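Local structure of putative hyaluronoglucosaminidase (Clostridium perfringens, 6PWI) at residues I36-Q41 with D205-S210; Y174-W179 with G443-D448. The protein probably acts as a family 84 hexosaminidase, here as the part of a longer cell-wall protein that includes the catalytic barrel and the domain preceding it. One frame throughout, in Å; residues are numbered along the deposited sequence.

Contact 1. Residues I36-Q41 with D205-S210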
loop_
_atom_site.group_PDB
_atom_site.type_symbol
_atom_site.label_atom_id
_atom_site.label_comp_id
_atom_site.label_asym_id
_atom_site.label_seq_id
_atom_site.Cartn_x
_atom_site.Cartn_y
_atom_site.Cartn_z
ATOM N N ILE A 36 16.332 5.448 -1.137
ATOM C CA ILE A 36 15.113 6.202 -1.368
ATOM C C ILE A 36 14.069 5.283 -1.997
ATOM O O ILE A 36 14.326 4.661 -3.026
ATOM C CB ILE A 36 15.400 7.423 -2.259
ATOM C CG1 ILE A 36 16.401 8.370 -1.598
ATOM C CG2 ILE A 36 14.109 8.140 -2.619
ATOM C CD1 ILE A 36 17.055 9.324 -2.566
ATOM N N TYR A 37 12.889 5.219 -1.365
ATOM C CA TYR A 37 11.746 4.498 -1.902
ATOM C C TYR A 37 10.575 5.461 -2.058
ATOM O O TYR A 37 10.333 6.280 -1.176
ATOM C CB TYR A 37 11.359 3.332 -0.989
ATOM C CG TYR A 37 12.181 2.087 -1.188
ATOM C CD1 TYR A 37 11.893 1.208 -2.220
ATOM C CD2 TYR A 37 13.258 1.796 -0.360
ATOM C CE1 TYR A 37 12.651 0.066 -2.421
ATOM C CE2 TYR A 37 14.031 0.659 -0.549
ATOM C CZ TYR A 37 13.723 -0.209 -1.584
ATOM O OH TYR A 37 14.458 -1.342 -1.793
ATOM N N PRO A 38 9.790 5.389 -3.158
ATOM C CA PRO A 38 10.041 4.447 -4.251
ATOM C C PRO A 38 11.359 4.768 -4.948
ATOM O O PRO A 38 11.870 5.873 -4.802
ATOM C CB PRO A 38 8.874 4.711 -5.215
ATOM C CG PRO A 38 7.807 5.322 -4.335
ATOM C CD PRO A 38 8.585 6.202 -3.379
ATOM N N ILE A 39 11.894 3.789 -5.689
ATOM C CA ILE A 39 13.169 3.931 -6.374
ATOM C C ILE A 39 13.048 5.055 -7.399
ATOM O O ILE A 39 12.245 4.964 -8.327
ATOM C CB ILE A 39 13.600 2.609 -7.044
ATOM C CG1 ILE A 39 13.680 1.445 -6.048
ATOM C CG2 ILE A 39 14.906 2.802 -7.805
ATOM C CD1 ILE A 39 14.795 1.565 -5.031
ATOM N N PRO A 40 13.852 6.137 -7.281
ATOM C CA PRO A 40 13.739 7.270 -8.196
ATOM C C PRO A 40 14.066 6.801 -9.609
ATOM O O PRO A 40 14.866 5.886 -9.797
ATOM C CB PRO A 40 14.803 8.247 -7.682
ATOM C CG PRO A 40 14.997 7.839 -6.244
ATOM C CD PRO A 40 14.909 6.329 -6.279
ATOM N N GLN A 41 13.429 7.437 -10.593
ATOM C CA GLN A 41 13.660 7.086 -11.981
ATOM C C GLN A 41 15.127 7.328 -12.326
ATOM O O GLN A 41 15.706 6.573 -13.103
ATOM C CB GLN A 41 12.701 7.845 -12.894
ATOM C CG GLN A 41 11.236 7.563 -12.596
ATOM C CD GLN A 41 10.708 6.262 -13.153
ATOM O OE1 GLN A 41 11.334 5.604 -13.978
ATOM N NE2 GLN A 41 9.519 5.884 -12.712
ATOM N N ASP A 205 4.409 9.180 2.801
ATOM C CA ASP A 205 5.853 9.044 2.905
ATOM C C ASP A 205 6.428 8.314 1.690
ATOM O O ASP A 205 7.637 8.347 1.486
ATOM C CB ASP A 205 6.277 8.376 4.218
ATOM C CG ASP A 205 6.241 9.288 5.440
ATOM O OD1 ASP A 205 6.167 10.530 5.262
ATOM O OD2 ASP A 205 6.292 8.752 6.577
ATOM N N PHE A 206 5.573 7.663 0.884
ATOM C CA PHE A 206 6.054 6.917 -0.273
ATOM C C PHE A 206 5.365 7.378 -1.561
ATOM O O PHE A 206 5.320 6.646 -2.548
ATOM C CB PHE A 206 6.074 5.411 0.020
ATOM C CG PHE A 206 6.827 5.085 1.284
ATOM C CD1 PHE A 206 8.213 5.175 1.331
ATOM C CD2 PHE A 206 6.145 4.744 2.445
ATOM C CE1 PHE A 206 8.899 4.914 2.509
ATOM C CE2 PHE A 206 6.833 4.490 3.624
ATOM C CZ PHE A 206 8.209 4.577 3.652
ATOM N N LYS A 207 4.855 8.617 -1.542
ATOM C CA LYS A 207 4.406 9.327 -2.733
ATOM C C LYS A 207 3.090 8.760 -3.268
ATOM O O LYS A 207 2.777 8.935 -4.444
ATOM C CB LYS A 207 5.491 9.329 -3.815
ATOM C CG LYS A 207 6.839 9.900 -3.393
ATOM C CD LYS A 207 7.760 10.124 -4.573
ATOM C CE LYS A 207 9.044 10.841 -4.223
ATOM N NZ LYS A 207 9.959 9.978 -3.444
ATOM N N MET A 208 2.315 8.092 -2.405
ATOM C CA MET A 208 0.967 7.677 -2.764
ATOM C C MET A 208 0.070 8.911 -2.848
ATOM O O MET A 208 0.321 9.904 -2.166
ATOM C CB MET A 208 0.401 6.685 -1.743
ATOM C CG MET A 208 0.974 5.291 -1.911
ATOM S SD MET A 208 0.190 4.058 -0.844
ATOM C CE MET A 208 0.062 2.669 -1.969
ATOM N N ASN A 209 -0.975 8.846 -3.686
ATOM C CA ASN A 209 -1.801 10.019 -3.920
ATOM C C ASN A 209 -3.287 9.720 -3.711
ATOM O O ASN A 209 -4.114 10.600 -3.926
ATOM C CB ASN A 209 -1.482 10.695 -5.262
ATOM C CG ASN A 209 -1.747 9.858 -6.502
ATOM O OD1 ASN A 209 -2.389 8.808 -6.445
ATOM N ND2 ASN A 209 -1.280 10.331 -7.649
ATOM N N SER A 210 -3.627 8.494 -3.280
ATOM C CA SER A 210 -5.012 8.049 -3.314
ATOM C C SER A 210 -5.357 7.189 -2.106
ATOM O O SER A 210 -4.724 6.161 -1.871
ATOM C CB SER A 210 -5.290 7.278 -4.575
ATOM O OG SER A 210 -5.194 8.121 -5.709
HETATM O O HOH W 1 9.149 8.711 -1.178
HETATM O O HOH W 2 10.779 8.319 -5.345
#
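K207 reaches along P38 from the loop D205-S210 and meets I36-Q41 through carbon first and water last. Its CB is directed toward I36-Q41 and approaches P38 CD to 4.4 Å. CG comes to 4.1 Å from P38 CD, and the lysine CD lies at about the same range from that ring carbon. CE swings clear of the proline before the bend at chi4 (71°) brings NZ back to 4.0 Å from P38 CD. The ammonium group bonds to two waters and to S153 OG. One water lies 2.7 Å from Y37 O and also donates to D205 O, tying both loops to the lysine. The other donates to P38 O at 2.7 Å. The two segments belong to different parts of the protein: I36-Q41 leads into strand 43-46 of the N-terminal domain, whereas D205-S210 connects helix 193-204 to strand 210-213, the second strand of the (beta/alpha)8 barrel. Across the cis Y37-P38 peptide bond, Y37 O and the P38 ring both face the barrel loop. CG and CD of P38 both abut F206 O, CG at 3.3 Å. F206, its CG anti to the carbonyl carbon (chi1 -53°), receives Y37 O at its ring edge and in the ring plane, 3.5 Å from CD1. Y37 CB touches F206 CD1, but the end of the side chain leads away, its OH hydrogen-bonded to D457, while D205 OD1 forms a salt bridge with K155.

Contact 2. Residues Y174-W179 with G443-D448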
loop_
_atom_site.group_PDB
_atom_site.type_symbol
_atom_site.label_atom_id
_atom_site.label_comp_id
_atom_site.label_asym_id
_atom_site.label_seq_id
_atom_site.Cartn_x
_atom_site.Cartn_y
_atom_site.Cartn_z
ATOM N N TYR A 174 9.914 10.866 -11.686
ATOM C CA TYR A 174 8.539 10.898 -12.154
ATOM C C TYR A 174 7.870 9.558 -11.850
ATOM O O TYR A 174 8.536 8.598 -11.475
ATOM C CB TYR A 174 8.489 11.213 -13.649
ATOM C CG TYR A 174 9.111 10.158 -14.525
ATOM C CD1 TYR A 174 8.387 9.049 -14.937
ATOM C CD2 TYR A 174 10.427 10.280 -14.949
ATOM C CE1 TYR A 174 8.965 8.082 -15.745
ATOM C CE2 TYR A 174 11.017 9.327 -15.763
ATOM C CZ TYR A 174 10.282 8.224 -16.158
ATOM O OH TYR A 174 10.871 7.289 -16.957
ATOM N N SER A 175 6.546 9.511 -12.024
ATOM C CA SER A 175 5.777 8.315 -11.744
ATOM C C SER A 175 5.370 7.641 -13.048
ATOM O O SER A 175 4.963 8.308 -13.994
ATOM C CB SER A 175 4.567 8.625 -10.915
ATOM O OG SER A 175 3.845 7.433 -10.630
ATOM N N ASP A 176 5.472 6.307 -13.064
ATOM C CA ASP A 176 4.972 5.514 -14.171
ATOM C C ASP A 176 3.447 5.537 -14.155
ATOM O O ASP A 176 2.830 5.628 -15.208
ATOM C CB ASP A 176 5.562 4.103 -14.161
ATOM C CG ASP A 176 7.001 4.075 -14.644
ATOM O OD1 ASP A 176 7.279 4.726 -15.682
ATOM O OD2 ASP A 176 7.839 3.424 -13.971
ATOM N N GLY A 177 2.861 5.476 -12.954
ATOM C CA GLY A 177 1.416 5.426 -12.797
ATOM C C GLY A 177 0.828 6.783 -12.414
ATOM O O GLY A 177 1.434 7.534 -11.651
ATOM N N GLN A 178 -0.364 7.068 -12.953
ATOM C CA GLN A 178 -1.148 8.242 -12.606
ATOM C C GLN A 178 -1.645 8.131 -11.158
ATOM O O GLN A 178 -1.530 9.090 -10.400
ATOM C CB GLN A 178 -2.254 8.432 -13.649
ATOM C CG GLN A 178 -3.175 9.621 -13.402
ATOM C CD GLN A 178 -4.432 9.616 -14.247
ATOM O OE1 GLN A 178 -4.766 8.645 -14.928
ATOM N NE2 GLN A 178 -5.166 10.717 -14.199
ATOM N N TRP A 179 -2.172 6.961 -10.766
ATOM C CA TRP A 179 -2.734 6.765 -9.433
ATOM C C TRP A 179 -1.977 5.681 -8.676
ATOM O O TRP A 179 -1.688 4.621 -9.224
ATOM C CB TRP A 179 -4.238 6.460 -9.481
ATOM C CG TRP A 179 -5.016 7.439 -10.300
ATOM C CD1 TRP A 179 -5.696 7.162 -11.448
ATOM C CD2 TRP A 179 -5.156 8.861 -10.079
ATOM N NE1 TRP A 179 -6.264 8.304 -11.948
ATOM C CE2 TRP A 179 -5.951 9.365 -11.132
ATOM C CE3 TRP A 179 -4.700 9.763 -9.104
ATOM C CZ2 TRP A 179 -6.292 10.720 -11.231
ATOM C CZ3 TRP A 179 -5.042 11.098 -9.198
ATOM C CH2 TRP A 179 -5.823 11.573 -10.255
ATOM N N GLY A 443 4.066 1.191 -8.044
ATOM C CA GLY A 443 3.200 2.143 -8.721
ATOM C C GLY A 443 3.986 3.323 -9.281
ATOM O O GLY A 443 3.663 3.815 -10.365
ATOM N N TRP A 444 5.017 3.749 -8.534
ATOM C CA TRP A 444 5.841 4.891 -8.895
ATOM C C TRP A 444 6.835 4.517 -9.998
ATOM O O TRP A 444 6.877 5.179 -11.039
ATOM C CB TRP A 444 6.547 5.482 -7.666
ATOM C CG TRP A 444 7.384 6.684 -7.991
ATOM C CD1 TRP A 444 8.699 6.692 -8.349
ATOM C CD2 TRP A 444 6.959 8.060 -8.012
ATOM N NE1 TRP A 444 9.123 7.971 -8.591
ATOM C CE2 TRP A 444 8.080 8.833 -8.393
ATOM C CE3 TRP A 444 5.749 8.718 -7.747
ATOM C CZ2 TRP A 444 8.022 10.224 -8.517
ATOM C CZ3 TRP A 444 5.690 10.091 -7.875
ATOM C CH2 TRP A 444 6.814 10.834 -8.250
ATOM N N ASN A 445 7.619 3.453 -9.753
ATOM C CA ASN A 445 8.688 3.022 -10.640
ATOM C C ASN A 445 8.532 1.532 -10.928
ATOM O O ASN A 445 8.953 0.707 -10.120
ATOM C CB ASN A 445 10.066 3.275 -10.013
ATOM C CG ASN A 445 11.231 2.961 -10.934
ATOM O OD1 ASN A 445 11.120 2.138 -11.841
ATOM N ND2 ASN A 445 12.363 3.610 -10.705
ATOM N N ARG A 446 7.973 1.204 -12.099
ATOM C CA ARG A 446 7.627 -0.169 -12.425
ATOM C C ARG A 446 8.859 -1.005 -12.767
ATOM O O ARG A 446 9.046 -2.080 -12.206
ATOM C CB ARG A 446 6.578 -0.219 -13.535
ATOM C CG ARG A 446 5.158 -0.056 -13.023
ATOM C CD ARG A 446 4.268 0.143 -14.227
ATOM N NE ARG A 446 3.132 1.016 -13.990
ATOM C CZ ARG A 446 2.422 1.572 -14.972
ATOM N NH1 ARG A 446 2.762 1.344 -16.233
ATOM N NH2 ARG A 446 1.387 2.353 -14.693
ATOM N N ALA A 447 9.685 -0.534 -13.704
ATOM C CA ALA A 447 10.764 -1.365 -14.221
ATOM C C ALA A 447 11.761 -1.722 -13.119
ATOM O O ALA A 447 12.285 -2.836 -13.103
ATOM C CB ALA A 447 11.439 -0.702 -15.396
ATOM N N ASP A 448 11.998 -0.786 -12.188
ATOM C CA ASP A 448 12.999 -0.985 -11.154
ATOM C C ASP A 448 12.386 -1.625 -9.911
ATOM O O ASP A 448 12.993 -1.585 -8.845
ATOM C CB ASP A 448 13.701 0.323 -10.782
ATOM C CG ASP A 448 14.376 1.023 -11.950
ATOM O OD1 ASP A 448 14.718 0.336 -12.938
ATOM O OD2 ASP A 448 14.548 2.258 -11.867
HETATM O O HOH W 3 9.349 1.867 -15.266
#
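D176 and W444 meet where the linker into the (beta/alpha)8 barrel crosses the end of a barrel helix. Y174-W179 runs from strand 165-175 of the N-terminal domain to the first barrel strand, 179-184; G443-D448 ends helix 433-444, which follows the eighth strand. Backbone hydrogen bonds serve the carbonyls of the helix's last turn. D176 N gives a nearly straight bond to W444 O (2.7 Å, 171°), and G177 N a weak one to G443 O (3.2 Å). Packing is centred on the W444 indole: CG lies anti to the backbone N (chi1 -179°), which turns the ring back against Y174 and S175 although CB points away from them. S175 CB stands over the six-membered ring in a CH-pi contact, 3.7 Å from its centroid, and Y174 O lies over the same face. The indole NE1 instead bonds to D173 OD1. S175 OG turns to its own segment, donating to an in-plane lone pair of G177 O at 2.6 Å. N445, first past helix 433-444, accepts D448 N on OD1 in an Asx motif. Charged groups complete the contact. The R446 guanidinium lays one face against D176 CB and O, while NH2 bonds to F418 O and the group forms a cation-pi pair with the F418 ring. D176 OD2 takes R446 N on its anti lone pair (2.9 Å) and also accepts from a water that itself accepts the A447 N-H.

How the contacts relate
The two contacts lie with their centres about 9 Å apart, and their segments alternate along the chain: I36-Q41, Y174-W179, D205-S210, G443-D448. Each joins the start or the end of the N-terminal domain to the barrel, at the loop before the second strand in contact 1 and at the end of helix 433-444 in contact 2. They touch directly. P38 packs on W444, I39 O probably accepts a hydrogen bond from N445 ND2 (2.7 Å), and N209 ND2 probably donates to Q178 O. Together they make one largely buried junction, consistent with a fixed seating of the N-terminal domain on the barrel, away from the predicted proton donor D299.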